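Local coordinates for IroE-like serine hydrolase (Shewanella oneidensis, PDB 3GFF), which is a putative serine hydrolase of the esterase D family that probably cleaves ester bonds, at residues L183-D191 with F223-K233. Sequence-based numbering, arbitrary orientation.
Sequences LEERVVKGD and FADKLTKLAPK
Helices 178-189 and 215-230 run almost parallel where V187 meets F223, L227 and L230, their local axes 13° apart and 10.4 Å at closest approach. Such pairing of neighbouring helices follows from the alpha/beta-hydrolase fold, whose parallel strands are joined by helices that pack side by side over the sheet; here they lead into strands 195-201 and 235-241. V187 reaches across with both methyls. CG1, anti to its own backbone N (chi1 163°), presses on L230 CD2 at a tight 3.2 Å, while CG2 meets L227 CD2 at 3.5 Å, also closer than usual for methyl carbons. The same CG2 touches F223 CZ, and L183 CD1 reaches that ring atom from the preceding turn at 3.8 Å, its side chain crossing F223 at about a right angle. F223 and L227 also touch M199 of strand 195-201, so this apolar cluster continues down to the sheet. On the more exposed side, the extended E184 lays its CG against K226 CD; the lysine chain bends at chi3 and chi4, and E184 OE2 stays 5.2 Å from K226 NZ, too far for a salt bridge. Past the helices, G190, with positive phi, brings its CA to 4.0 Å from P232 CB. Within 183-191, R186 NH1 donates an almost straight bond (172°) to a lone pair of G190 O, while NE forms a salt bridge with D158. At the far end one water bridges the two backbones, accepting from D191 N at 3.0 Å and from K233 N at 2.9 Å.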
# COMPACT_ATOMS: atom_id res chain seq x y z
N LEU A 183 3.35 18.11 25.36
CA LEU A 183 3.02 16.69 25.12
C LEU A 183 3.62 15.76 26.16
O LEU A 183 2.94 14.87 26.67
CB LEU A 183 3.48 16.21 23.75
CG LEU A 183 2.57 16.24 22.55
CD1 LEU A 183 3.31 15.49 21.45
CD2 LEU A 183 1.25 15.58 22.87
N GLU A 184 4.91 15.96 26.43
CA GLU A 184 5.61 15.19 27.43
C GLU A 184 4.92 15.31 28.80
O GLU A 184 4.82 14.34 29.53
CB GLU A 184 7.06 15.67 27.53
CG GLU A 184 7.93 15.33 26.33
CD GLU A 184 9.29 16.00 26.39
OE1 GLU A 184 9.46 16.97 27.16
OE2 GLU A 184 10.19 15.60 25.65
N GLU A 185 4.49 16.52 29.16
CA GLU A 185 3.78 16.77 30.40
C GLU A 185 2.52 15.90 30.47
O GLU A 185 2.20 15.33 31.51
CB GLU A 185 3.43 18.25 30.52
CG GLU A 185 4.66 19.08 30.78
CD GLU A 185 4.42 20.57 31.01
OE1 GLU A 185 3.25 21.06 30.97
OE2 GLU A 185 5.46 21.24 31.25
N ARG A 186 1.83 15.76 29.34
CA ARG A 186 0.62 14.95 29.30
C ARG A 186 0.92 13.46 29.53
O ARG A 186 0.17 12.79 30.23
CB ARG A 186 -0.11 15.14 27.98
CG ARG A 186 -1.39 14.33 27.87
CD ARG A 186 -2.43 14.77 28.83
NE ARG A 186 -3.59 13.87 28.90
CZ ARG A 186 -3.70 12.83 29.73
NH1 ARG A 186 -2.70 12.55 30.53
NH2 ARG A 186 -4.81 12.08 29.76
N VAL A 187 2.00 12.97 28.91
CA VAL A 187 2.49 11.57 29.04
C VAL A 187 2.80 11.22 30.52
O VAL A 187 2.25 10.25 31.06
CB VAL A 187 3.74 11.37 28.11
CG1 VAL A 187 4.55 10.14 28.47
CG2 VAL A 187 3.32 11.35 26.67
N VAL A 188 3.63 12.02 31.17
CA VAL A 188 3.94 11.86 32.61
C VAL A 188 2.67 11.82 33.50
O VAL A 188 2.57 11.01 34.43
CB VAL A 188 4.85 12.99 33.14
CG1 VAL A 188 4.89 13.02 34.70
CG2 VAL A 188 6.25 12.86 32.55
N LYS A 189 1.73 12.71 33.19
CA LYS A 189 0.45 12.78 33.88
C LYS A 189 -0.36 11.50 33.59
O LYS A 189 -1.12 11.06 34.39
CB LYS A 189 -0.29 14.05 33.44
CG LYS A 189 -1.71 14.21 33.94
CD LYS A 189 -2.23 15.60 33.55
CE LYS A 189 -3.53 15.95 34.27
NZ LYS A 189 -3.59 17.44 34.54
N GLY A 190 -0.18 10.94 32.40
CA GLY A 190 -0.77 9.65 32.04
C GLY A 190 -2.22 9.41 32.35
O GLY A 190 -3.05 10.28 32.12
N ASP A 191 -2.52 8.23 32.88
CA ASP A 191 -3.90 7.79 33.16
C ASP A 191 -4.83 8.07 32.01
O ASP A 191 -5.87 8.69 32.17
CB ASP A 191 -4.43 8.39 34.49
CG ASP A 191 -3.69 7.89 35.68
OD1 ASP A 191 -3.12 6.79 35.57
OD2 ASP A 191 -3.66 8.58 36.73
N PHE A 223 10.65 10.70 21.57
CA PHE A 223 9.32 10.79 22.18
C PHE A 223 8.72 9.39 22.32
O PHE A 223 8.10 9.08 23.35
CB PHE A 223 8.41 11.77 21.40
CG PHE A 223 7.07 11.98 22.01
CD1 PHE A 223 6.94 12.65 23.22
CD2 PHE A 223 5.93 11.54 21.38
CE1 PHE A 223 5.70 12.83 23.81
CE2 PHE A 223 4.69 11.73 21.96
CZ PHE A 223 4.58 12.39 23.17
N ALA A 224 8.94 8.56 21.30
CA ALA A 224 8.53 7.15 21.29
C ALA A 224 9.24 6.40 22.42
O ALA A 224 8.60 5.66 23.18
CB ALA A 224 8.87 6.47 19.90
N ASP A 225 10.57 6.60 22.53
CA ASP A 225 11.38 6.02 23.61
C ASP A 225 10.83 6.47 24.95
O ASP A 225 10.73 5.66 25.87
CB ASP A 225 12.87 6.38 23.51
CG ASP A 225 13.62 5.55 22.47
OD1 ASP A 225 12.99 4.66 21.84
OD2 ASP A 225 14.85 5.79 22.27
N LYS A 226 10.42 7.74 25.05
CA LYS A 226 9.85 8.25 26.30
C LYS A 226 8.52 7.58 26.60
O LYS A 226 8.29 7.16 27.74
CB LYS A 226 9.73 9.78 26.31
CG LYS A 226 9.14 10.35 27.59
CD LYS A 226 9.13 11.87 27.59
CE LYS A 226 10.40 12.43 28.10
NZ LYS A 226 10.44 12.23 29.59
N LEU A 227 7.66 7.45 25.60
CA LEU A 227 6.37 6.77 25.78
C LEU A 227 6.57 5.29 26.22
O LEU A 227 5.84 4.77 27.07
CB LEU A 227 5.53 6.84 24.51
CG LEU A 227 4.73 8.10 24.21
CD1 LEU A 227 4.29 8.09 22.82
CD2 LEU A 227 3.51 8.23 25.12
N THR A 228 7.55 4.63 25.63
CA THR A 228 7.83 3.22 25.91
C THR A 228 8.33 3.05 27.33
O THR A 228 7.80 2.22 28.08
CB THR A 228 8.89 2.63 24.91
OG1 THR A 228 8.38 2.73 23.57
CG2 THR A 228 9.22 1.16 25.26
N LYS A 229 9.34 3.85 27.70
CA LYS A 229 9.94 3.80 29.01
C LYS A 229 8.94 4.19 30.11
O LYS A 229 8.84 3.49 31.13
CB LYS A 229 11.17 4.72 29.08
CG LYS A 229 12.12 4.33 30.21
CD LYS A 229 13.05 5.44 30.68
CE LYS A 229 12.31 6.46 31.55
NZ LYS A 229 13.22 7.48 32.13
N LEU A 230 8.24 5.32 29.90
CA LEU A 230 7.22 5.83 30.85
C LEU A 230 6.00 4.94 30.97
O LEU A 230 5.42 4.85 32.06
CB LEU A 230 6.77 7.25 30.52
CG LEU A 230 7.57 8.40 31.14
CD1 LEU A 230 9.12 8.26 31.08
CD2 LEU A 230 7.07 9.68 30.46
N ALA A 231 5.62 4.30 29.86
CA ALA A 231 4.48 3.37 29.85
C ALA A 231 3.25 3.91 30.58
O ALA A 231 2.77 3.26 31.51
CB ALA A 231 4.90 2.02 30.47
N PRO A 232 2.71 5.08 30.17
CA PRO A 232 1.57 5.63 30.88
C PRO A 232 0.43 4.63 30.97
O PRO A 232 0.20 3.87 30.04
CB PRO A 232 1.16 6.84 30.02
CG PRO A 232 1.82 6.67 28.73
CD PRO A 232 3.08 5.92 29.00
N LYS A 233 -0.27 4.63 32.10
CA LYS A 233 -1.44 3.77 32.30
C LYS A 233 -2.57 4.18 31.35
O LYS A 233 -2.70 5.35 31.00
CB LYS A 233 -1.92 3.82 33.77
CG LYS A 233 -0.92 3.29 34.85
CD LYS A 233 -0.43 1.88 34.51
CE LYS A 233 0.05 1.06 35.70
NZ LYS A 233 -1.06 0.24 36.40
O HOH W 1 -0.04 6.86 33.90